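Local structure of signal recognition particle receptor beta subunit (Mus musculus, 2FH5) at residues A9-G14 and Q70-F75; Q104-S109 and A166-K171; K47-R52 and D205-L210; F175-S178 and K183-F186. The protein binds GTP as the membrane-associated subunit of the signal recognition particle receptor, helping to target nascent secretory proteins to the endoplasmic reticulum. All blocks are in the same frame, centred on the assembly; numbering follows the deposited sequence.

Contact 1 of 4, residues A9-G14 and Q70-F75; sequences AVLFVG and QLLDRF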
# COMPACT_ATOMS: atom_id res chain seq x y z
N ALA B 9 16.63 2.77 8.31
CA ALA B 9 15.45 2.44 7.55
C ALA B 9 15.32 1.02 7.00
O ALA B 9 16.32 0.39 6.62
CB ALA B 9 15.29 3.43 6.42
N VAL B 10 14.08 0.55 6.99
CA VAL B 10 13.72 -0.74 6.43
C VAL B 10 12.74 -0.41 5.29
O VAL B 10 11.68 0.14 5.54
CB VAL B 10 12.99 -1.65 7.42
CG1 VAL B 10 12.69 -2.98 6.74
CG2 VAL B 10 13.82 -1.85 8.67
N LEU B 11 13.11 -0.74 4.07
CA LEU B 11 12.26 -0.50 2.92
C LEU B 11 11.36 -1.69 2.56
O LEU B 11 11.84 -2.82 2.45
CB LEU B 11 13.13 -0.15 1.71
CG LEU B 11 14.21 0.89 1.99
CD1 LEU B 11 14.94 1.23 0.68
CD2 LEU B 11 13.60 2.13 2.62
N PHE B 12 10.06 -1.45 2.42
CA PHE B 12 9.14 -2.51 2.00
C PHE B 12 8.87 -2.22 0.52
O PHE B 12 8.41 -1.13 0.15
CB PHE B 12 7.84 -2.44 2.80
CG PHE B 12 7.97 -2.90 4.22
CD1 PHE B 12 8.65 -2.13 5.16
CD2 PHE B 12 7.46 -4.13 4.61
CE1 PHE B 12 8.82 -2.58 6.48
CE2 PHE B 12 7.63 -4.59 5.93
CZ PHE B 12 8.31 -3.81 6.86
N VAL B 13 9.19 -3.19 -0.34
CA VAL B 13 9.03 -3.02 -1.77
C VAL B 13 8.37 -4.27 -2.31
O VAL B 13 8.38 -5.29 -1.64
CB VAL B 13 10.41 -2.83 -2.48
CG1 VAL B 13 11.11 -1.54 -2.00
CG2 VAL B 13 11.29 -4.04 -2.23
N GLY B 14 7.81 -4.20 -3.52
CA GLY B 14 7.14 -5.35 -4.11
C GLY B 14 6.10 -4.87 -5.09
O GLY B 14 5.77 -3.67 -5.12
N GLN B 70 12.11 4.95 -9.07
CA GLN B 70 12.39 6.32 -8.73
C GLN B 70 12.51 6.42 -7.20
O GLN B 70 13.46 7.01 -6.69
CB GLN B 70 11.25 7.22 -9.22
CG GLN B 70 11.50 8.70 -9.01
CD GLN B 70 10.27 9.45 -8.52
OE1 GLN B 70 9.17 9.32 -9.10
NE2 GLN B 70 10.43 10.24 -7.46
N LEU B 71 11.57 5.82 -6.47
CA LEU B 71 11.61 5.86 -5.01
C LEU B 71 12.58 4.90 -4.34
O LEU B 71 13.07 5.22 -3.25
CB LEU B 71 10.21 5.65 -4.42
CG LEU B 71 9.34 6.90 -4.50
CD1 LEU B 71 7.88 6.55 -4.31
CD2 LEU B 71 9.81 7.89 -3.46
N LEU B 72 12.87 3.75 -4.94
CA LEU B 72 13.85 2.85 -4.34
C LEU B 72 15.21 3.57 -4.45
O LEU B 72 16.00 3.55 -3.50
CB LEU B 72 13.90 1.49 -5.06
CG LEU B 72 14.98 0.48 -4.61
CD1 LEU B 72 14.88 0.15 -3.12
CD2 LEU B 72 14.83 -0.79 -5.41
N ASP B 73 15.47 4.20 -5.60
CA ASP B 73 16.73 4.94 -5.77
C ASP B 73 16.86 6.02 -4.71
O ASP B 73 17.93 6.22 -4.13
CB ASP B 73 16.80 5.66 -7.13
CG ASP B 73 16.95 4.71 -8.30
OD1 ASP B 73 17.56 3.63 -8.13
OD2 ASP B 73 16.47 5.07 -9.41
N ARG B 74 15.76 6.74 -4.45
CA ARG B 74 15.79 7.82 -3.48
C ARG B 74 16.08 7.39 -2.04
O ARG B 74 16.76 8.11 -1.31
CB ARG B 74 14.47 8.61 -3.51
CG ARG B 74 14.46 9.78 -2.54
CD ARG B 74 13.08 10.33 -2.26
NE ARG B 74 12.49 11.00 -3.41
CZ ARG B 74 11.37 11.71 -3.37
NH1 ARG B 74 10.71 11.84 -2.22
NH2 ARG B 74 10.90 12.27 -4.47
N PHE B 75 15.60 6.22 -1.64
CA PHE B 75 15.80 5.77 -0.27
C PHE B 75 16.82 4.65 -0.04
O PHE B 75 17.13 4.35 1.11
CB PHE B 75 14.47 5.31 0.34
CG PHE B 75 13.47 6.42 0.54
CD1 PHE B 75 13.65 7.38 1.54
CD2 PHE B 75 12.34 6.52 -0.28
CE1 PHE B 75 12.73 8.44 1.71
CE2 PHE B 75 11.42 7.56 -0.11
CZ PHE B 75 11.62 8.52 0.89

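Contact 2 of 4, residues Q104-S109 and A166-K171; sequences QVLIDS and AQLGKK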
# COMPACT_ATOMS: atom_id res chain seq x y z
N GLN B 104 16.33 -6.24 -10.14
CA GLN B 104 16.79 -4.87 -9.95
C GLN B 104 17.05 -4.56 -8.48
O GLN B 104 17.94 -3.78 -8.15
CB GLN B 104 15.78 -3.86 -10.49
CG GLN B 104 16.18 -3.23 -11.81
CD GLN B 104 15.11 -3.40 -12.90
OE1 GLN B 104 15.13 -2.72 -13.93
NE2 GLN B 104 14.17 -4.33 -12.66
N VAL B 105 16.27 -5.18 -7.58
CA VAL B 105 16.47 -4.92 -6.16
C VAL B 105 17.78 -5.56 -5.68
O VAL B 105 18.50 -5.00 -4.85
CB VAL B 105 15.28 -5.44 -5.31
CG1 VAL B 105 15.63 -5.42 -3.83
CG2 VAL B 105 14.05 -4.54 -5.55
N LEU B 106 18.10 -6.74 -6.22
CA LEU B 106 19.32 -7.45 -5.87
C LEU B 106 20.52 -6.67 -6.37
O LEU B 106 21.49 -6.44 -5.65
CB LEU B 106 19.33 -8.84 -6.49
CG LEU B 106 18.36 -9.77 -5.80
CD1 LEU B 106 18.28 -11.06 -6.58
CD2 LEU B 106 18.81 -10.01 -4.38
N ILE B 107 20.44 -6.24 -7.62
CA ILE B 107 21.52 -5.46 -8.17
C ILE B 107 21.72 -4.18 -7.37
O ILE B 107 22.82 -3.94 -6.86
CB ILE B 107 21.26 -5.16 -9.65
CG1 ILE B 107 21.67 -6.38 -10.47
CG2 ILE B 107 21.98 -3.92 -10.08
CD1 ILE B 107 21.43 -6.23 -11.95
N ASP B 108 20.68 -3.37 -7.22
CA ASP B 108 20.77 -2.13 -6.45
C ASP B 108 21.40 -2.34 -5.08
O ASP B 108 22.24 -1.56 -4.65
CB ASP B 108 19.40 -1.51 -6.24
CG ASP B 108 18.85 -0.89 -7.49
OD1 ASP B 108 19.43 -1.09 -8.57
OD2 ASP B 108 17.82 -0.20 -7.39
N SER B 109 20.97 -3.40 -4.40
CA SER B 109 21.47 -3.70 -3.06
C SER B 109 22.96 -4.01 -3.00
O SER B 109 23.65 -3.56 -2.07
CB SER B 109 20.67 -4.85 -2.46
OG SER B 109 19.30 -4.52 -2.38
N ALA B 166 27.83 -5.25 -12.55
CA ALA B 166 27.48 -6.16 -11.45
C ALA B 166 26.59 -7.29 -11.96
O ALA B 166 25.66 -7.05 -12.73
CB ALA B 166 26.77 -5.39 -10.35
N GLN B 167 26.86 -8.51 -11.51
CA GLN B 167 26.07 -9.66 -11.94
C GLN B 167 25.70 -10.61 -10.81
O GLN B 167 26.23 -10.52 -9.70
CB GLN B 167 26.82 -10.44 -13.01
CG GLN B 167 27.98 -11.24 -12.48
CD GLN B 167 28.51 -12.18 -13.52
OE1 GLN B 167 29.11 -11.76 -14.51
NE2 GLN B 167 28.28 -13.48 -13.31
N LEU B 168 24.79 -11.53 -11.10
CA LEU B 168 24.30 -12.49 -10.11
C LEU B 168 25.07 -13.80 -10.01
O LEU B 168 25.10 -14.57 -10.96
CB LEU B 168 22.83 -12.80 -10.38
CG LEU B 168 21.75 -11.71 -10.32
CD1 LEU B 168 20.40 -12.39 -10.44
CD2 LEU B 168 21.83 -10.94 -9.01
N GLY B 169 25.66 -14.05 -8.85
CA GLY B 169 26.40 -15.29 -8.64
C GLY B 169 27.48 -15.57 -9.67
O GLY B 169 28.16 -14.64 -10.14
N LYS B 170 27.65 -16.84 -10.04
CA LYS B 170 28.67 -17.19 -11.03
C LYS B 170 28.02 -17.59 -12.34
O LYS B 170 27.08 -18.40 -12.34
CB LYS B 170 29.55 -18.31 -10.49
CG LYS B 170 30.60 -17.84 -9.49
CD LYS B 170 31.69 -17.02 -10.17
CE LYS B 170 32.58 -16.36 -9.13
NZ LYS B 170 32.90 -17.27 -8.00
N LYS B 171 28.52 -17.03 -13.44
CA LYS B 171 27.97 -17.31 -14.76
C LYS B 171 27.87 -18.80 -15.09
O LYS B 171 26.89 -19.26 -15.69
CB LYS B 171 28.79 -16.61 -15.84
CG LYS B 171 30.26 -17.00 -15.85
CD LYS B 171 30.97 -16.52 -17.11
CE LYS B 171 30.56 -17.35 -18.29
NZ LYS B 171 30.75 -16.65 -19.60

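Contact 3 of 4, residues K47-R52 and D205-L210; sequences KVNNNR and DLEKWL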
# COMPACT_ATOMS: atom_id res chain seq x y z
N LYS B 47 9.23 0.41 17.15
CA LYS B 47 10.01 0.00 18.31
C LYS B 47 10.07 -1.51 18.28
O LYS B 47 9.05 -2.20 18.39
CB LYS B 47 9.35 0.46 19.62
CG LYS B 47 9.27 1.97 19.80
CD LYS B 47 10.63 2.65 19.79
CE LYS B 47 10.49 4.15 20.02
NZ LYS B 47 11.78 4.89 19.91
N VAL B 48 11.28 -2.02 18.11
CA VAL B 48 11.53 -3.46 18.03
C VAL B 48 11.15 -4.26 19.28
O VAL B 48 11.17 -3.74 20.40
CB VAL B 48 13.00 -3.69 17.66
CG1 VAL B 48 13.37 -5.14 17.83
CG2 VAL B 48 13.23 -3.25 16.23
N ASN B 49 10.82 -5.53 19.07
CA ASN B 49 10.42 -6.46 20.14
C ASN B 49 11.50 -6.91 21.14
O ASN B 49 11.16 -7.49 22.18
CB ASN B 49 9.77 -7.70 19.52
CG ASN B 49 8.28 -7.50 19.24
OD1 ASN B 49 7.88 -6.51 18.62
ND2 ASN B 49 7.47 -8.45 19.69
N ASN B 50 12.77 -6.67 20.84
CA ASN B 50 13.83 -7.10 21.77
C ASN B 50 14.01 -6.17 22.98
O ASN B 50 13.49 -5.06 23.02
CB ASN B 50 15.17 -7.32 21.03
CG ASN B 50 15.74 -6.05 20.40
OD1 ASN B 50 15.80 -4.99 21.03
ND2 ASN B 50 16.17 -6.16 19.15
N ASN B 51 14.76 -6.67 23.96
CA ASN B 51 15.06 -5.97 25.21
C ASN B 51 15.41 -4.49 25.08
O ASN B 51 14.75 -3.64 25.67
CB ASN B 51 16.19 -6.71 25.94
CG ASN B 51 15.90 -8.18 26.10
OD1 ASN B 51 15.01 -8.57 26.86
ND2 ASN B 51 16.64 -9.02 25.38
N ARG B 52 16.47 -4.20 24.33
CA ARG B 52 16.90 -2.81 24.14
C ARG B 52 15.83 -1.97 23.44
O ARG B 52 15.83 -0.74 23.54
CB ARG B 52 18.20 -2.77 23.32
CG ARG B 52 19.41 -3.34 24.04
CD ARG B 52 20.65 -3.27 23.17
NE ARG B 52 21.83 -3.79 23.86
CZ ARG B 52 23.05 -3.86 23.32
NH1 ARG B 52 23.25 -3.44 22.08
NH2 ARG B 52 24.06 -4.36 24.02
N ASP B 205 7.17 -14.21 12.66
CA ASP B 205 8.50 -14.37 12.09
C ASP B 205 9.07 -13.06 11.58
O ASP B 205 10.27 -12.80 11.77
CB ASP B 205 8.47 -15.38 10.95
CG ASP B 205 8.26 -16.79 11.45
OD1 ASP B 205 8.54 -17.02 12.65
OD2 ASP B 205 7.83 -17.65 10.65
N LEU B 206 8.22 -12.25 10.94
CA LEU B 206 8.63 -10.96 10.40
C LEU B 206 9.11 -10.01 11.50
O LEU B 206 10.13 -9.34 11.35
CB LEU B 206 7.47 -10.33 9.63
CG LEU B 206 7.65 -8.92 9.06
CD1 LEU B 206 8.70 -8.95 7.98
CD2 LEU B 206 6.32 -8.41 8.51
N GLU B 207 8.37 -9.96 12.60
CA GLU B 207 8.77 -9.11 13.72
C GLU B 207 10.04 -9.70 14.35
O GLU B 207 10.88 -8.97 14.87
CB GLU B 207 7.66 -9.01 14.77
CG GLU B 207 6.34 -8.47 14.22
CD GLU B 207 5.33 -8.11 15.30
OE1 GLU B 207 5.40 -6.98 15.84
OE2 GLU B 207 4.46 -8.96 15.61
N LYS B 208 10.19 -11.02 14.31
CA LYS B 208 11.39 -11.65 14.85
C LYS B 208 12.58 -11.17 14.01
O LYS B 208 13.55 -10.65 14.55
CB LYS B 208 11.29 -13.18 14.80
CG LYS B 208 11.36 -13.84 16.19
CD LYS B 208 11.40 -15.38 16.11
CE LYS B 208 11.35 -16.03 17.52
NZ LYS B 208 11.35 -17.53 17.53
N TRP B 209 12.48 -11.33 12.69
CA TRP B 209 13.55 -10.91 11.77
C TRP B 209 13.86 -9.42 11.91
O TRP B 209 15.02 -9.02 11.95
CB TRP B 209 13.17 -11.20 10.32
CG TRP B 209 14.22 -10.82 9.29
CD1 TRP B 209 15.26 -11.58 8.86
CD2 TRP B 209 14.28 -9.60 8.54
NE1 TRP B 209 15.97 -10.92 7.88
CE2 TRP B 209 15.38 -9.70 7.66
CE3 TRP B 209 13.51 -8.43 8.52
CZ2 TRP B 209 15.73 -8.68 6.76
CZ3 TRP B 209 13.85 -7.41 7.62
CH2 TRP B 209 14.95 -7.55 6.76
N LEU B 210 12.82 -8.59 11.95
CA LEU B 210 13.02 -7.16 12.10
C LEU B 210 13.80 -6.88 13.38
O LEU B 210 14.69 -6.04 13.41
CB LEU B 210 11.68 -6.43 12.12
CG LEU B 210 11.08 -6.15 10.74
CD1 LEU B 210 9.64 -5.72 10.90
CD2 LEU B 210 11.90 -5.05 10.04
O HOH W 1 10.29 -6.73 16.27

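Contact 4 of 4, residues F175-S178 and K183-F186; sequences FEFS and KVEF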
# COMPACT_ATOMS: atom_id res chain seq x y z
N PHE B 175 22.05 -20.20 -10.90
CA PHE B 175 21.80 -19.20 -9.85
C PHE B 175 21.11 -19.70 -8.60
O PHE B 175 20.20 -20.52 -8.67
CB PHE B 175 20.95 -18.04 -10.37
CG PHE B 175 20.68 -17.01 -9.32
CD1 PHE B 175 21.65 -16.08 -8.97
CD2 PHE B 175 19.51 -17.05 -8.58
CE1 PHE B 175 21.48 -15.24 -7.89
CE2 PHE B 175 19.34 -16.19 -7.49
CZ PHE B 175 20.32 -15.29 -7.15
N GLU B 176 21.54 -19.17 -7.45
CA GLU B 176 20.96 -19.50 -6.16
C GLU B 176 21.22 -18.30 -5.29
O GLU B 176 22.24 -17.65 -5.45
CB GLU B 176 21.60 -20.75 -5.54
CG GLU B 176 21.00 -22.05 -6.04
CD GLU B 176 21.74 -23.28 -5.54
OE1 GLU B 176 21.72 -23.56 -4.33
OE2 GLU B 176 22.35 -23.96 -6.39
N PHE B 177 20.29 -17.98 -4.39
CA PHE B 177 20.45 -16.83 -3.51
C PHE B 177 21.69 -16.91 -2.61
O PHE B 177 22.29 -15.88 -2.31
CB PHE B 177 19.19 -16.64 -2.67
CG PHE B 177 18.01 -16.11 -3.46
CD1 PHE B 177 17.96 -14.77 -3.85
CD2 PHE B 177 16.96 -16.96 -3.82
CE1 PHE B 177 16.86 -14.28 -4.59
CE2 PHE B 177 15.86 -16.49 -4.55
CZ PHE B 177 15.80 -15.15 -4.94
N SER B 178 22.07 -18.11 -2.19
CA SER B 178 23.26 -18.28 -1.33
C SER B 178 24.57 -17.80 -1.99
O SER B 178 25.51 -17.43 -1.29
CB SER B 178 23.41 -19.75 -0.92
OG SER B 178 23.70 -20.55 -2.06
N LYS B 183 22.99 -10.88 2.80
CA LYS B 183 22.21 -11.71 3.72
C LYS B 183 20.81 -11.72 3.07
O LYS B 183 20.22 -10.67 2.82
CB LYS B 183 22.13 -11.05 5.10
CG LYS B 183 23.46 -10.91 5.83
CD LYS B 183 23.97 -12.27 6.32
CE LYS B 183 25.20 -12.11 7.21
NZ LYS B 183 25.65 -13.43 7.72
N VAL B 184 20.29 -12.90 2.75
CA VAL B 184 19.00 -13.00 2.11
C VAL B 184 18.20 -14.08 2.79
O VAL B 184 18.65 -15.21 2.86
CB VAL B 184 19.13 -13.37 0.60
CG1 VAL B 184 17.76 -13.51 -0.02
CG2 VAL B 184 19.91 -12.30 -0.15
N GLU B 185 17.03 -13.74 3.32
CA GLU B 185 16.19 -14.74 3.97
C GLU B 185 14.79 -14.75 3.41
O GLU B 185 14.33 -13.77 2.83
CB GLU B 185 16.07 -14.48 5.45
CG GLU B 185 17.30 -14.77 6.25
CD GLU B 185 17.13 -14.37 7.69
OE1 GLU B 185 16.15 -14.83 8.34
OE2 GLU B 185 17.97 -13.57 8.15
N PHE B 186 14.13 -15.88 3.60
CA PHE B 186 12.76 -16.06 3.18
C PHE B 186 11.95 -16.42 4.40
O PHE B 186 12.42 -17.14 5.26
CB PHE B 186 12.63 -17.21 2.19
CG PHE B 186 12.97 -16.84 0.78
CD1 PHE B 186 14.30 -16.70 0.38
CD2 PHE B 186 11.96 -16.69 -0.18
CE1 PHE B 186 14.62 -16.44 -0.96
CE2 PHE B 186 12.26 -16.43 -1.51
CZ PHE B 186 13.61 -16.30 -1.91

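Contact 1 of 4, residues A9-G14 and Q70-F75
With CG anti to its carbonyl carbon (chi1 -48°) Leu11 sends both methyls from the strand to the helix, while Leu72 answers with CG anti to the backbone N (chi1 175°), which brings CD1 down to the strand. The two methyls Leu11 CD1 and Leu72 CD1 meet at 4.0 Å. The other branch, Leu11 CD2, lies 4.0 Å from Phe75 CB, and Leu11 CD1 also sits 3.8 Å from the carbonyl O of Phe75, so one leucine packs against the end of the helix through both of its branches. The end of the Phe75 side chain leads away from strand 9-13, and Phe75 touches Ile59 and Leu61; one face of its ring carries Arg74 CD. This is the packing of a P-loop GTPase core: strand 9-13 runs into the phosphate-binding loop that Gly14 begins, and helix 65-75 packs on one face of the sheet; the axes of 9-13 and 70-75 run nearly antiparallel (169°), 10.5 Å apart at closest approach. Nearer the loop the fit is more distant, with Val13 CG1 at 4.3 Å from Leu72 CD1. Val82 and Phe84 of the neighbouring strand and Phe101 of helix 91-110 also touch Val13, and Val105 touches Leu72.

Contact 2 of 4, residues Q104-S109 and A166-K171
Leu106 and Leu168 meet where a long loop lies against helix 91-110 of the P-loop GTPase domain. That loop follows helix 133-150 and leads to strand 184-188, one of the two edge strands of the sheet within this chain. The two leucines share the same first torsion, with CG anti to the carbonyl carbon (chi1 -73° for Leu106 and -62° for Leu168), but they engage through unlike parts. Leu168 brings in the end of one branch, CD2, which rests 4.1 Å from CB of Leu106, at the root of that side chain and close to the helix backbone. The CB of Leu106 points toward the loop, whereas the first bond of the Leu168 side chain is not aimed at the helix and it is the CD2 branch that closes the distance. The rest of Leu106 extends past this point to Phe177, Leu180 and Leu182, and Leu168 is further enclosed by Tyr103, Met110 and Phe175, so both leucines are buried.

One residue along the helix, Ile107 reaches the loop with its extended ethyl branch: chi2 of 179° carries CD1 outward to 4.4 Å from the carbonyl O of Ala166. This is a looser approach at the more exposed margin, where the CB of Ala166 also faces the helix. The contact is van der Waals packing, one part of it against a carbonyl oxygen. Arg148 NH1 hydrogen-bonds the carbonyl oxygens of Leu168 and Lys170 in the loop. On the helix, Ser109 OG bonds Val105 O at 2.6 Å, and that oxygen also accepts from Ser109 N on the opposite face of its carbonyl plane.

Contact 3 of 4, residues K47-R52 and D205-L210
The turn at residues 47-52, which leaves strand 42-47, passes beside helical residues 205-210 with two close backbone approaches: Val48 CA and Leu210 CA are 7.1 Å apart, as are Asn49 CA and Glu207 CA. A single water spans the gap between the main chains. It accepts from Asn49 N at 3.1 Å and donates to Glu207 O at 2.7 Å, thereby tying an amide of the turn to a carbonyl of the helix. Beside this bridge the polar side chains pass one another obliquely, with the amide plane of Asn49 and the carboxylate plane of Glu207 turned 69° apart. Their nearest atoms, Asn49 OD1 and Glu207 OE1, are both oxygens and lie 3.8 Å apart; the carboxylate is instead hydrogen-bonded through OE1 to the hydroxyl of Tyr46.

In the fold, the turn joins strands 42-47 and 55-60, an antiparallel pair at one margin of the GTPase sheet, and helix 204-213 is the C-terminal helix packed beside it. On the more buried side Val48 has CG1 anti to the backbone N (chi1 169°), so that CG2 falls beside the N and comes within 4.2 Å of the carbonyl O of Leu210. Leu56 backs both Val48 and Leu210, while Leu27 of helix 20-29 touches Leu210 and Glu207.

Contact 4 of 4, residues F175-S178 and K183-F186
Phe177 and Phe186 form the tight part of this contact, a T-shaped pair in which the edge of Phe186 is directed at a face of Phe177. Their centroids are 5.2 Å apart and the planes are inclined at 66°. The rim atoms Phe186 CZ and Phe177 CE2 approach to 3.5 Å, and Phe186 CE1 stands above the Phe177 face, offset from its centre. Phe175 CE2 lies over the centre of the opposite face, 4.1 Å above the plane, so the Phe177 ring is sandwiched. Val184 is less intimate: its CG1 touches Phe177 CD1 obliquely at 4.0 Å, brought there by standing anti to the backbone N (chi1 178°). Without the Phe177 ring, as with an alanine here, the edge of Phe186 would probably lose the face it points at, with a gap opening beside Leu106 and Leu144.

Toward solvent the contact slackens, for exposed Ser178 and Lys183 start their side chains away from the opposing segment. Phe177 N, at the start of the 3-10 segment, is hydrogen-bonded to Glu141 OE2 of helix 133-150. Aromatic packing thus ties the loop before strand 184-188 back onto that strand, the last of the parallel run in the sheet of this P-loop GTPase fold.

How the contacts relate
Contact 2 touches both contact 1 and contact 4, which do not touch each other (nearest atoms about 11 Å apart): Leu72 CD2 packs 3.8 Å from Val105 CG2, and Leu106 CD1 lies 4.0 Å from Phe177 CE1. Contact 3 meets contact 1 through Val10 CG2 and Leu210 CD2, 4.0 Å apart, and contact 4 through a weak bond from Trp209 NE1 to Glu185 OE2. Contact 1 includes Gly14 of the GTP site, and the Val13 side chain is about 9 Å from GTP and about 10 Å from the magnesium ion. The side chain of Glu207 in contact 3 is about 13 Å from GTP, that of Phe186 in contact 4 about 9 Å from that of Gln125 of the GTP site; contact 2 lies away from it.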